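Local coordinates for two-domain protein containing predicted PHP-like metal-dependent phosphoesterase (Bacteroides vulgatus ATCC 8482, PDB 3E38) that binds three zinc ions in a PHP-type site and probably acts as a metal-dependent phosphoesterase, perhaps a 5'-3' exonuclease, at residues F23-V28 against S193-P198; H56-P61 against I94-A99; L88-E93 against S109-L114; A131-N136 against C162-E167. All coordinates share one frame; numbering follows the deposited sequence.

Contact 1: residues F23-V28 against S193-P198. With ZN (zinc ion), chain I; ZN (zinc ion), chain J.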
# COMPACT_ATOMS: atom_id res chain seq x y z
N PHE B 23 -20.79 -2.52 -17.26
CA PHE B 23 -21.55 -3.01 -18.41
C PHE B 23 -20.73 -3.24 -19.67
O PHE B 23 -21.27 -3.29 -20.77
CB PHE B 23 -22.67 -2.01 -18.72
CG PHE B 23 -23.69 -1.84 -17.61
CD1 PHE B 23 -24.42 -2.92 -17.16
CD2 PHE B 23 -23.95 -0.60 -17.08
CE1 PHE B 23 -25.36 -2.78 -16.20
CE2 PHE B 23 -24.90 -0.45 -16.09
CZ PHE B 23 -25.60 -1.53 -15.65
N HIS B 24 -19.43 -3.33 -19.49
CA HIS B 24 -18.51 -3.40 -20.64
C HIS B 24 -17.16 -3.97 -20.25
O HIS B 24 -16.38 -3.37 -19.53
CB HIS B 24 -18.33 -1.99 -21.20
CG HIS B 24 -17.62 -1.92 -22.51
ND1 HIS B 24 -17.71 -0.81 -23.32
CD2 HIS B 24 -16.88 -2.82 -23.19
CE1 HIS B 24 -17.02 -1.01 -24.42
NE2 HIS B 24 -16.50 -2.22 -24.37
N MSE B 25 -16.93 -5.17 -20.73
CA MSE B 25 -15.69 -5.85 -20.45
C MSE B 25 -15.49 -7.00 -21.41
O MSE B 25 -16.43 -7.40 -22.10
CB MSE B 25 -15.68 -6.34 -19.02
CG MSE B 25 -16.67 -7.42 -18.74
SE MSE B 25 -16.82 -7.80 -16.82
CE MSE B 25 -17.40 -6.06 -16.29
N HIS B 26 -14.28 -7.55 -21.35
CA HIS B 26 -13.81 -8.59 -22.26
C HIS B 26 -13.03 -9.73 -21.68
O HIS B 26 -12.41 -9.61 -20.65
CB HIS B 26 -12.93 -7.93 -23.32
CG HIS B 26 -13.64 -6.85 -24.07
ND1 HIS B 26 -14.34 -7.08 -25.23
CD2 HIS B 26 -13.78 -5.54 -23.78
CE1 HIS B 26 -14.85 -5.93 -25.65
NE2 HIS B 26 -14.51 -4.98 -24.79
N SER B 27 -13.14 -10.87 -22.37
CA SER B 27 -12.44 -12.11 -22.01
C SER B 27 -11.68 -12.60 -23.24
O SER B 27 -11.69 -11.97 -24.27
CB SER B 27 -13.37 -13.20 -21.49
OG SER B 27 -14.11 -13.89 -22.51
N VAL B 28 -11.01 -13.72 -23.10
CA VAL B 28 -10.24 -14.30 -24.18
C VAL B 28 -11.12 -14.76 -25.38
O VAL B 28 -10.61 -15.24 -26.41
CB VAL B 28 -9.42 -15.56 -23.68
CG1 VAL B 28 -8.25 -15.14 -22.79
CG2 VAL B 28 -10.32 -16.56 -23.01
N SER B 193 -15.52 -0.14 -17.41
CA SER B 193 -14.11 -0.43 -17.36
C SER B 193 -13.59 -0.69 -18.76
O SER B 193 -12.56 -0.19 -19.15
CB SER B 193 -13.79 -1.64 -16.47
OG SER B 193 -14.21 -2.86 -17.02
N ASP B 194 -14.33 -1.46 -19.54
CA ASP B 194 -13.85 -1.86 -20.85
C ASP B 194 -12.57 -2.68 -20.64
O ASP B 194 -11.64 -2.69 -21.44
CB ASP B 194 -13.62 -0.63 -21.76
CG ASP B 194 -13.60 -0.99 -23.23
OD1 ASP B 194 -13.60 -2.23 -23.51
OD2 ASP B 194 -13.64 -0.09 -24.12
N ILE B 195 -12.56 -3.39 -19.52
CA ILE B 195 -11.39 -4.19 -19.11
C ILE B 195 -11.04 -5.32 -20.06
O ILE B 195 -11.90 -6.07 -20.45
CB ILE B 195 -11.53 -4.71 -17.64
CG1 ILE B 195 -10.19 -5.26 -17.15
CG2 ILE B 195 -12.74 -5.66 -17.47
CD1 ILE B 195 -9.17 -4.13 -16.84
N HIS B 196 -9.75 -5.38 -20.44
CA HIS B 196 -9.15 -6.48 -21.25
C HIS B 196 -8.14 -7.25 -20.44
O HIS B 196 -8.10 -8.47 -20.43
CB HIS B 196 -8.48 -5.98 -22.54
CG HIS B 196 -9.43 -5.36 -23.53
ND1 HIS B 196 -10.14 -4.21 -23.26
CD2 HIS B 196 -9.75 -5.71 -24.80
CE1 HIS B 196 -10.88 -3.88 -24.31
NE2 HIS B 196 -10.64 -4.76 -25.27
N GLN B 197 -7.33 -6.50 -19.69
CA GLN B 197 -6.29 -7.08 -18.86
C GLN B 197 -6.88 -7.62 -17.58
O GLN B 197 -8.06 -7.45 -17.35
CB GLN B 197 -5.29 -5.99 -18.46
CG GLN B 197 -4.50 -5.38 -19.58
CD GLN B 197 -3.38 -6.27 -20.08
OE1 GLN B 197 -3.07 -7.31 -19.49
NE2 GLN B 197 -2.77 -5.87 -21.18
N PRO B 198 -6.09 -8.34 -16.78
CA PRO B 198 -6.61 -8.57 -15.42
C PRO B 198 -6.91 -7.19 -14.77
O PRO B 198 -6.29 -6.17 -15.13
CB PRO B 198 -5.46 -9.34 -14.72
CG PRO B 198 -4.77 -10.07 -15.89
CD PRO B 198 -4.84 -9.05 -17.04
ZN ZN I . -14.79 -2.91 -25.55
ZN ZN J . -11.48 -4.89 -27.20
O HOH W 1 -14.92 -1.02 -26.48
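H24 and D194 both extend with CG anti to the backbone N (chi1 -170° and -160°), which lays ring and carboxylate side by side, both ending on one zinc ion (chain I). The carboxylate carbon of D194 hangs over the rim of one face of the H24 ring, and CB also lies over it. H24 NE2 and H26 NE2 each bind this zinc at 2.2 Å, D194 OD1 binds it at 2.5 Å, and a water and E93 are further ligands. H24 NE2 and D194 OD1 come within 3.0 Å of each other as fellow ligands, not as a hydrogen bond. On its far nitrogen H24 is held by E167, while D194 has a further polar partner in N170. H26 and H196 form an offset stack, ring centroids 4.3 Å and planes 24° apart, and H196 NE2 reaches the second zinc (chain J) at 2.1 Å, where D31 and H56 also bind. The backbones are tied by D194 N to H24 O (2.8 Å), the donor standing above the carbonyl plane, and by H26 N to I195 O. S193 OG accepts from I195 N, an ST turn, and also bonds D22. Between the metal ligands of each loop, M25 CB presses tightly on I195 CG2 (3.4 Å). A His-X-His and an Asp-X-His loop, each after a strand of the main sheet, meeting round zinc ions typify the PHP metal site.

Contact 2: residues H56-P61 against I94-A99; sequences HIEYRP and ITRAMA. With ZN (zinc ion), chain J.
H56 meets T95 with the ring nitrogen that does not hold the metal. Its NE2 binds the zinc ion of chain J at 2.1 Å, and ND1 donates to T95 OG1 at a short 2.5 Å; the N-H...O angle is 162° and the oxygen lies in the ring plane. Held at NE2 by zinc and at ND1 by the hydroxyl, the imidazole cannot readily turn; T95 OG1 is itself bonded to the backbone oxygen of E93. D31 and H196 share this zinc, and H26 stacks on the H56 ring.

One step further out, E58 secures the residue that positions the histidine. Its chain is bent at chi2 (81°), which folds the carboxylate back over the backbone of T95. There OE1 accepts from T95 N at 2.9 Å, and OE2 forms a salt bridge with R96 NE at 3.0 Å; both donors approach from above the carboxylate plane. Carboxylate and guanidinium planes stand at 78°, and NE is the guanidinium nitrogen that bonds E58 directly. A water spans the remaining distance, donating to E58 OE2 at 2.7 Å and accepting from R96 NH2 at 3.0 Å. The guanidinium is held from beyond by the backbone oxygens of Q116 and K117, and R96 packs on helix 119-128. A zinc histidine at the end of strand 50-56, steadied by a second shell from the adjoining parallel strand 87-95, fits the metal centre of a PHP domain, with its ligands at the carboxyl ends of the strands.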
# COMPACT_ATOMS: atom_id res chain seq x y z
N HIS B 56 -16.57 -8.52 -28.30
CA HIS B 56 -16.68 -7.96 -29.63
C HIS B 56 -17.33 -9.04 -30.47
O HIS B 56 -16.99 -10.23 -30.37
CB HIS B 56 -15.31 -7.67 -30.27
CG HIS B 56 -14.54 -6.57 -29.60
ND1 HIS B 56 -14.84 -5.24 -29.79
CD2 HIS B 56 -13.47 -6.61 -28.79
CE1 HIS B 56 -14.00 -4.50 -29.09
NE2 HIS B 56 -13.16 -5.31 -28.47
N ILE B 57 -18.25 -8.60 -31.31
CA ILE B 57 -18.90 -9.46 -32.25
C ILE B 57 -17.92 -9.66 -33.40
O ILE B 57 -17.59 -10.80 -33.76
CB ILE B 57 -20.25 -8.85 -32.80
CG1 ILE B 57 -21.32 -8.82 -31.69
CG2 ILE B 57 -20.72 -9.61 -34.07
CD1 ILE B 57 -21.84 -10.21 -31.26
N GLU B 58 -17.40 -8.55 -33.91
CA GLU B 58 -16.58 -8.56 -35.13
C GLU B 58 -15.10 -8.83 -34.92
O GLU B 58 -14.40 -9.22 -35.83
CB GLU B 58 -16.73 -7.24 -35.91
CG GLU B 58 -18.15 -6.89 -36.33
CD GLU B 58 -18.94 -6.26 -35.22
OE1 GLU B 58 -18.45 -6.29 -34.07
OE2 GLU B 58 -20.03 -5.72 -35.49
N TYR B 59 -14.63 -8.64 -33.70
CA TYR B 59 -13.21 -8.78 -33.42
C TYR B 59 -12.90 -9.84 -32.37
O TYR B 59 -13.07 -9.63 -31.18
CB TYR B 59 -12.67 -7.43 -32.99
CG TYR B 59 -11.18 -7.38 -32.77
CD1 TYR B 59 -10.32 -7.70 -33.81
CD2 TYR B 59 -10.63 -6.97 -31.56
CE1 TYR B 59 -8.95 -7.63 -33.65
CE2 TYR B 59 -9.26 -6.87 -31.38
CZ TYR B 59 -8.43 -7.22 -32.44
OH TYR B 59 -7.06 -7.18 -32.34
N ARG B 60 -12.36 -10.93 -32.86
CA ARG B 60 -12.01 -12.13 -32.03
C ARG B 60 -10.66 -12.67 -32.46
O ARG B 60 -10.55 -13.63 -33.22
CB ARG B 60 -13.11 -13.19 -32.20
CG ARG B 60 -14.51 -12.74 -31.69
CD ARG B 60 -15.48 -13.88 -31.63
NE ARG B 60 -15.88 -14.29 -32.96
CZ ARG B 60 -16.55 -15.41 -33.23
NH1 ARG B 60 -16.89 -16.28 -32.27
NH2 ARG B 60 -16.86 -15.67 -34.48
N PRO B 61 -9.60 -12.04 -31.99
CA PRO B 61 -8.31 -12.42 -32.52
C PRO B 61 -7.79 -13.75 -32.03
O PRO B 61 -6.74 -14.19 -32.49
CB PRO B 61 -7.40 -11.31 -32.02
CG PRO B 61 -8.02 -10.89 -30.73
CD PRO B 61 -9.51 -10.91 -31.07
N ILE B 94 -20.75 -4.30 -30.58
CA ILE B 94 -20.87 -4.12 -32.05
C ILE B 94 -19.77 -3.13 -32.32
O ILE B 94 -19.81 -1.98 -31.91
CB ILE B 94 -22.26 -3.59 -32.50
CG1 ILE B 94 -23.37 -4.48 -31.95
CG2 ILE B 94 -22.33 -3.46 -34.01
CD1 ILE B 94 -24.79 -3.80 -31.97
N THR B 95 -18.74 -3.67 -32.95
CA THR B 95 -17.48 -3.04 -33.18
C THR B 95 -17.37 -2.71 -34.64
O THR B 95 -17.19 -3.59 -35.49
CB THR B 95 -16.31 -4.03 -32.80
OG1 THR B 95 -16.58 -4.70 -31.55
CG2 THR B 95 -14.99 -3.31 -32.73
N ARG B 96 -17.50 -1.44 -34.94
CA ARG B 96 -17.37 -0.95 -36.30
C ARG B 96 -16.51 0.31 -36.39
O ARG B 96 -16.16 0.91 -35.41
CB ARG B 96 -18.75 -0.64 -36.85
CG ARG B 96 -19.67 -1.84 -36.80
CD ARG B 96 -19.33 -2.85 -37.91
NE ARG B 96 -20.27 -3.97 -37.87
CZ ARG B 96 -20.77 -4.56 -38.95
NH1 ARG B 96 -20.46 -4.12 -40.15
NH2 ARG B 96 -21.65 -5.55 -38.81
N ALA B 97 -16.18 0.67 -37.60
CA ALA B 97 -15.45 1.91 -37.92
C ALA B 97 -16.29 3.10 -37.50
O ALA B 97 -17.51 3.00 -37.40
CB ALA B 97 -15.13 1.99 -39.44
N MSE B 98 -15.62 4.22 -37.25
CA MSE B 98 -16.31 5.49 -36.96
C MSE B 98 -16.64 6.13 -38.29
O MSE B 98 -15.75 6.25 -39.11
CB MSE B 98 -15.41 6.45 -36.19
CG MSE B 98 -16.00 7.84 -35.97
SE MSE B 98 -17.49 7.80 -34.66
CE MSE B 98 -16.60 6.74 -33.25
N ALA B 99 -17.89 6.55 -38.56
CA ALA B 99 -19.04 6.39 -37.68
C ALA B 99 -19.71 5.06 -38.05
O ALA B 99 -19.46 4.53 -39.14
CB ALA B 99 -20.01 7.57 -37.83
ZN ZN J . -11.48 -4.89 -27.20
O HOH W 2 -21.81 -7.53 -36.54

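Contact 3: residues L88-E93 against S109-L114; sequences LIKGSE and SDSNPL. With ZN (zinc ion), chain I; ZN (zinc ion), chain H.
S92 and S111 meet hydroxyl to hydroxyl, OG to OG at 2.8 Å, at the close-packed end of this contact. Each OG lies anti to its own carbonyl carbon (chi1 -62° in S92, -70° in S111), and the two side chains point at each other from strand and loop. Beside them L114 CD2 rests on S92 CB at 4.1 Å, an apolar contact next to the serine pair.

Near the exposed S109 the fit is looser, and one water mediates between K90 and S111. K90 runs out extended and then bends at chi3 and chi4, so that CD lies 3.6 Å from S109 O. The water lies 3.0 Å from K90 NZ and 2.9 Å from S111 OG. N71 OD1 accepts from both K90 NZ and S111 N. With an alanine in place of K90, that water and N71 would probably lose their ammonium partner, and the S109 carbonyl its aliphatic cover. D110 OD1 accepts from N112 N in an Asx turn that leads into the 3-10 segment 112-114; its carboxylate also has a polar partner in N71.

E93, pointing away from the loop, bridges two zinc ions, OE1 to chain I and OE2 to chain H, both at 2.2 Å. Strand 87-95 runs between parallel strand 50-56 and antiparallel strand 102-106; K90 touches F74 of helix 72-83, L114 lies against A105, and the loop continues toward helix 119-128.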
# COMPACT_ATOMS: atom_id res chain seq x y z
N LEU B 88 -25.76 -11.21 -13.95
CA LEU B 88 -25.10 -11.34 -15.25
C LEU B 88 -26.02 -10.97 -16.40
O LEU B 88 -26.93 -11.69 -16.76
CB LEU B 88 -24.55 -12.76 -15.38
CG LEU B 88 -23.62 -13.26 -16.48
CD1 LEU B 88 -22.26 -12.62 -16.46
CD2 LEU B 88 -23.49 -14.75 -16.33
N ILE B 89 -25.73 -9.83 -16.98
CA ILE B 89 -26.45 -9.25 -18.11
C ILE B 89 -25.70 -9.69 -19.38
O ILE B 89 -24.51 -9.41 -19.57
CB ILE B 89 -26.49 -7.71 -17.98
CG1 ILE B 89 -27.10 -7.32 -16.64
CG2 ILE B 89 -27.20 -6.97 -19.20
CD1 ILE B 89 -26.77 -5.87 -16.24
N LYS B 90 -26.40 -10.43 -20.21
CA LYS B 90 -25.90 -10.86 -21.50
C LYS B 90 -25.74 -9.63 -22.41
O LYS B 90 -26.61 -8.77 -22.52
CB LYS B 90 -26.84 -11.88 -22.13
CG LYS B 90 -26.43 -12.24 -23.57
CD LYS B 90 -27.38 -13.26 -24.22
CE LYS B 90 -26.95 -14.71 -23.98
NZ LYS B 90 -25.76 -15.04 -24.81
N GLY B 91 -24.58 -9.55 -23.04
CA GLY B 91 -24.33 -8.43 -23.94
C GLY B 91 -23.18 -8.71 -24.84
O GLY B 91 -22.45 -9.73 -24.69
N SER B 92 -23.03 -7.74 -25.74
CA SER B 92 -22.03 -7.74 -26.78
C SER B 92 -21.71 -6.36 -27.28
O SER B 92 -22.52 -5.40 -27.20
CB SER B 92 -22.51 -8.55 -28.01
OG SER B 92 -22.74 -9.93 -27.71
N GLU B 93 -20.54 -6.32 -27.89
CA GLU B 93 -19.97 -5.12 -28.48
C GLU B 93 -19.91 -5.15 -30.01
O GLU B 93 -19.11 -5.87 -30.62
CB GLU B 93 -18.57 -4.82 -27.91
CG GLU B 93 -18.14 -3.41 -28.33
CD GLU B 93 -16.81 -3.00 -27.80
OE1 GLU B 93 -15.99 -3.77 -27.21
OE2 GLU B 93 -16.61 -1.84 -27.96
N SER B 109 -30.79 -11.52 -25.61
CA SER B 109 -31.23 -12.90 -25.37
C SER B 109 -30.33 -13.85 -26.16
O SER B 109 -30.08 -14.99 -25.76
CB SER B 109 -32.70 -13.09 -25.75
OG SER B 109 -32.91 -12.82 -27.11
N ASP B 110 -29.78 -13.33 -27.24
CA ASP B 110 -28.89 -14.11 -28.11
C ASP B 110 -27.92 -13.18 -28.86
O ASP B 110 -28.33 -12.25 -29.59
CB ASP B 110 -29.78 -14.97 -29.05
CG ASP B 110 -28.99 -15.91 -29.94
OD1 ASP B 110 -27.74 -15.92 -29.89
OD2 ASP B 110 -29.63 -16.63 -30.71
N SER B 111 -26.63 -13.44 -28.67
CA SER B 111 -25.56 -12.61 -29.24
C SER B 111 -25.30 -12.85 -30.72
O SER B 111 -25.03 -11.92 -31.50
CB SER B 111 -24.25 -12.77 -28.45
OG SER B 111 -24.37 -12.17 -27.14
N ASN B 112 -25.50 -14.10 -31.09
CA ASN B 112 -25.20 -14.58 -32.46
C ASN B 112 -25.80 -13.78 -33.61
O ASN B 112 -25.13 -13.53 -34.61
CB ASN B 112 -25.64 -16.03 -32.59
CG ASN B 112 -24.67 -16.96 -31.94
OD1 ASN B 112 -23.49 -16.64 -31.83
ND2 ASN B 112 -25.14 -18.13 -31.53
N PRO B 113 -27.06 -13.40 -33.48
CA PRO B 113 -27.68 -12.68 -34.58
C PRO B 113 -27.07 -11.31 -34.83
O PRO B 113 -27.36 -10.71 -35.86
CB PRO B 113 -29.14 -12.51 -34.10
CG PRO B 113 -29.36 -13.61 -33.18
CD PRO B 113 -28.06 -13.94 -32.54
N LEU B 114 -26.25 -10.83 -33.88
CA LEU B 114 -25.62 -9.49 -34.04
C LEU B 114 -24.48 -9.50 -35.09
O LEU B 114 -24.01 -8.47 -35.58
CB LEU B 114 -25.15 -8.89 -32.71
CG LEU B 114 -26.25 -8.27 -31.86
CD1 LEU B 114 -27.42 -9.26 -31.62
CD2 LEU B 114 -25.63 -7.74 -30.53
ZN ZN I . -14.79 -2.91 -25.55
ZN ZN H . -14.81 -0.60 -28.24
O HOH W 3 -23.19 -13.49 -24.87
O HOH W 1 -14.92 -1.02 -26.48

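Contact 4: residues A131-N136 against C162-E167; sequences AFMFWN and CMHGIE
M133 O is gripped by two backbone donors: H164 N at 2.6 Å, nearly in line with the carbonyl, and G165 N at a longer 3.3 Å, tilted from its plane. H164 CG, anti to its carbonyl carbon (chi1 -52°), places the ring where ND1 accepts from M133 N at 2.9 Å with an N-H...N angle of 167°, the donor in the ring plane. H164 CB lies over a face of the F132 ring, 3.8 Å from the centroid, and the methyl CE of the selenomethionine M133 reaches H164 CE1. Cutting H164 back to an alanine would probably leave M133 N without its acceptor and the M133 methyl without the imidazole carbon beside it.

Further on the strands pair in parallel: W135 N bonds G165 O at 3.0 Å and E167 N bonds W135 O at 2.8 Å. These are the two strands of a beta-alpha-beta unit linked through helix 152-159. W135 and I166 share one side of the sheet, CB to CG2 4.1 Å, and M163 CE comes near the indole. On the other side the F134 ring presents its edge to E167 OE2, which, second shell to zinc, bonds T192 OG1 and H24 ND1; E167 OE1 bonds N170.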
# COMPACT_ATOMS: atom_id res chain seq x y z
N ALA B 131 -32.90 -4.89 -26.80
CA ALA B 131 -31.64 -4.58 -26.07
C ALA B 131 -31.53 -3.13 -25.61
O ALA B 131 -32.02 -2.21 -26.28
CB ALA B 131 -30.43 -4.86 -26.97
N PHE B 132 -30.84 -2.94 -24.48
CA PHE B 132 -30.48 -1.59 -24.03
C PHE B 132 -29.14 -1.30 -24.70
O PHE B 132 -28.18 -2.06 -24.59
CB PHE B 132 -30.43 -1.46 -22.52
CG PHE B 132 -30.06 -0.07 -22.04
CD1 PHE B 132 -28.70 0.28 -21.88
CD2 PHE B 132 -31.05 0.88 -21.73
CE1 PHE B 132 -28.33 1.55 -21.43
CE2 PHE B 132 -30.69 2.16 -21.28
CZ PHE B 132 -29.32 2.50 -21.12
N MSE B 133 -29.14 -0.23 -25.48
CA MSE B 133 -27.98 0.11 -26.33
C MSE B 133 -27.31 1.41 -26.01
O MSE B 133 -27.96 2.45 -25.89
CB MSE B 133 -28.44 0.14 -27.80
CG MSE B 133 -28.65 -1.29 -28.37
SE MSE B 133 -29.70 -1.36 -29.98
CE MSE B 133 -31.48 -1.06 -29.23
N PHE B 134 -25.99 1.35 -25.91
CA PHE B 134 -25.25 2.59 -25.69
C PHE B 134 -23.98 2.74 -26.51
O PHE B 134 -23.33 1.80 -26.87
CB PHE B 134 -25.00 2.82 -24.20
CG PHE B 134 -24.20 1.73 -23.52
CD1 PHE B 134 -22.81 1.79 -23.48
CD2 PHE B 134 -24.85 0.67 -22.89
CE1 PHE B 134 -22.07 0.79 -22.82
CE2 PHE B 134 -24.12 -0.32 -22.22
CZ PHE B 134 -22.72 -0.26 -22.19
N TRP B 135 -23.70 3.99 -26.86
CA TRP B 135 -22.48 4.36 -27.58
C TRP B 135 -21.24 4.27 -26.65
O TRP B 135 -21.18 4.89 -25.57
CB TRP B 135 -22.67 5.75 -28.18
CG TRP B 135 -21.57 6.24 -29.02
CD1 TRP B 135 -20.57 5.51 -29.58
CD2 TRP B 135 -21.43 7.57 -29.51
NE1 TRP B 135 -19.77 6.32 -30.35
CE2 TRP B 135 -20.28 7.59 -30.33
CE3 TRP B 135 -22.15 8.75 -29.33
CZ2 TRP B 135 -19.83 8.75 -30.95
CZ3 TRP B 135 -21.72 9.89 -29.97
CH2 TRP B 135 -20.56 9.89 -30.76
N ASN B 136 -20.28 3.46 -27.09
CA ASN B 136 -19.01 3.30 -26.38
C ASN B 136 -17.93 4.31 -26.77
O ASN B 136 -17.76 4.66 -27.93
CB ASN B 136 -18.42 1.89 -26.57
CG ASN B 136 -19.36 0.79 -26.18
OD1 ASN B 136 -20.23 0.96 -25.34
ND2 ASN B 136 -19.20 -0.36 -26.82
N CYS B 162 -32.05 3.20 -31.24
CA CYS B 162 -30.86 2.34 -31.07
C CYS B 162 -29.75 2.92 -30.23
O CYS B 162 -28.63 2.41 -30.24
CB CYS B 162 -30.28 1.95 -32.41
SG CYS B 162 -31.32 0.76 -33.20
N MSE B 163 -30.08 4.00 -29.52
CA MSE B 163 -29.16 4.65 -28.58
C MSE B 163 -29.92 5.06 -27.32
O MSE B 163 -30.73 5.96 -27.34
CB MSE B 163 -28.50 5.91 -29.20
CG MSE B 163 -27.31 6.40 -28.36
SE MSE B 163 -26.55 8.14 -28.82
CE MSE B 163 -26.13 7.84 -30.70
N HIS B 164 -29.64 4.39 -26.21
CA HIS B 164 -30.33 4.70 -24.96
C HIS B 164 -29.40 5.39 -23.94
O HIS B 164 -29.84 6.01 -22.94
CB HIS B 164 -30.94 3.43 -24.39
CG HIS B 164 -31.78 2.69 -25.38
ND1 HIS B 164 -31.41 1.48 -25.92
CD2 HIS B 164 -32.95 3.03 -25.96
CE1 HIS B 164 -32.33 1.09 -26.78
NE2 HIS B 164 -33.28 2.01 -26.83
N GLY B 165 -28.12 5.29 -24.23
CA GLY B 165 -27.09 5.88 -23.41
C GLY B 165 -25.81 6.07 -24.15
O GLY B 165 -25.68 5.71 -25.33
N ILE B 166 -24.89 6.70 -23.44
CA ILE B 166 -23.54 6.94 -23.94
C ILE B 166 -22.60 6.81 -22.79
O ILE B 166 -22.93 7.22 -21.69
CB ILE B 166 -23.35 8.35 -24.47
CG1 ILE B 166 -24.48 8.70 -25.42
CG2 ILE B 166 -21.99 8.52 -25.18
CD1 ILE B 166 -24.33 10.13 -25.97
N GLU B 167 -21.46 6.19 -23.05
CA GLU B 167 -20.38 6.12 -22.07
C GLU B 167 -19.79 7.51 -21.92
O GLU B 167 -19.37 8.16 -22.91
CB GLU B 167 -19.30 5.14 -22.50
CG GLU B 167 -19.71 3.71 -22.32
CD GLU B 167 -18.56 2.72 -22.63
OE1 GLU B 167 -17.63 3.14 -23.37
OE2 GLU B 167 -18.63 1.54 -22.17

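Contact 1 opens just after strand 17-22 and closes only after strand 188-192, so the other three contacts all nest inside its loop. Contact 2 opens at the end of strand 50-56, and contact 3 opens on strand 87-95 before contact 2 closes there; the two cross, and the bond from I57 N to E93 O joins them directly. Contact 3 then closes in the loop after strand 102-106. Contact 4 follows in series, pairing strand 132-135 with strand 165-170. Contacts 1 and 2 share the chain J zinc, contacts 1 and 3 the chain I zinc, and N136 ND2 of contact 4 is hydrogen-bonded to E93 OE2, bringing strands 87-95 and 132-135 to one metal centre.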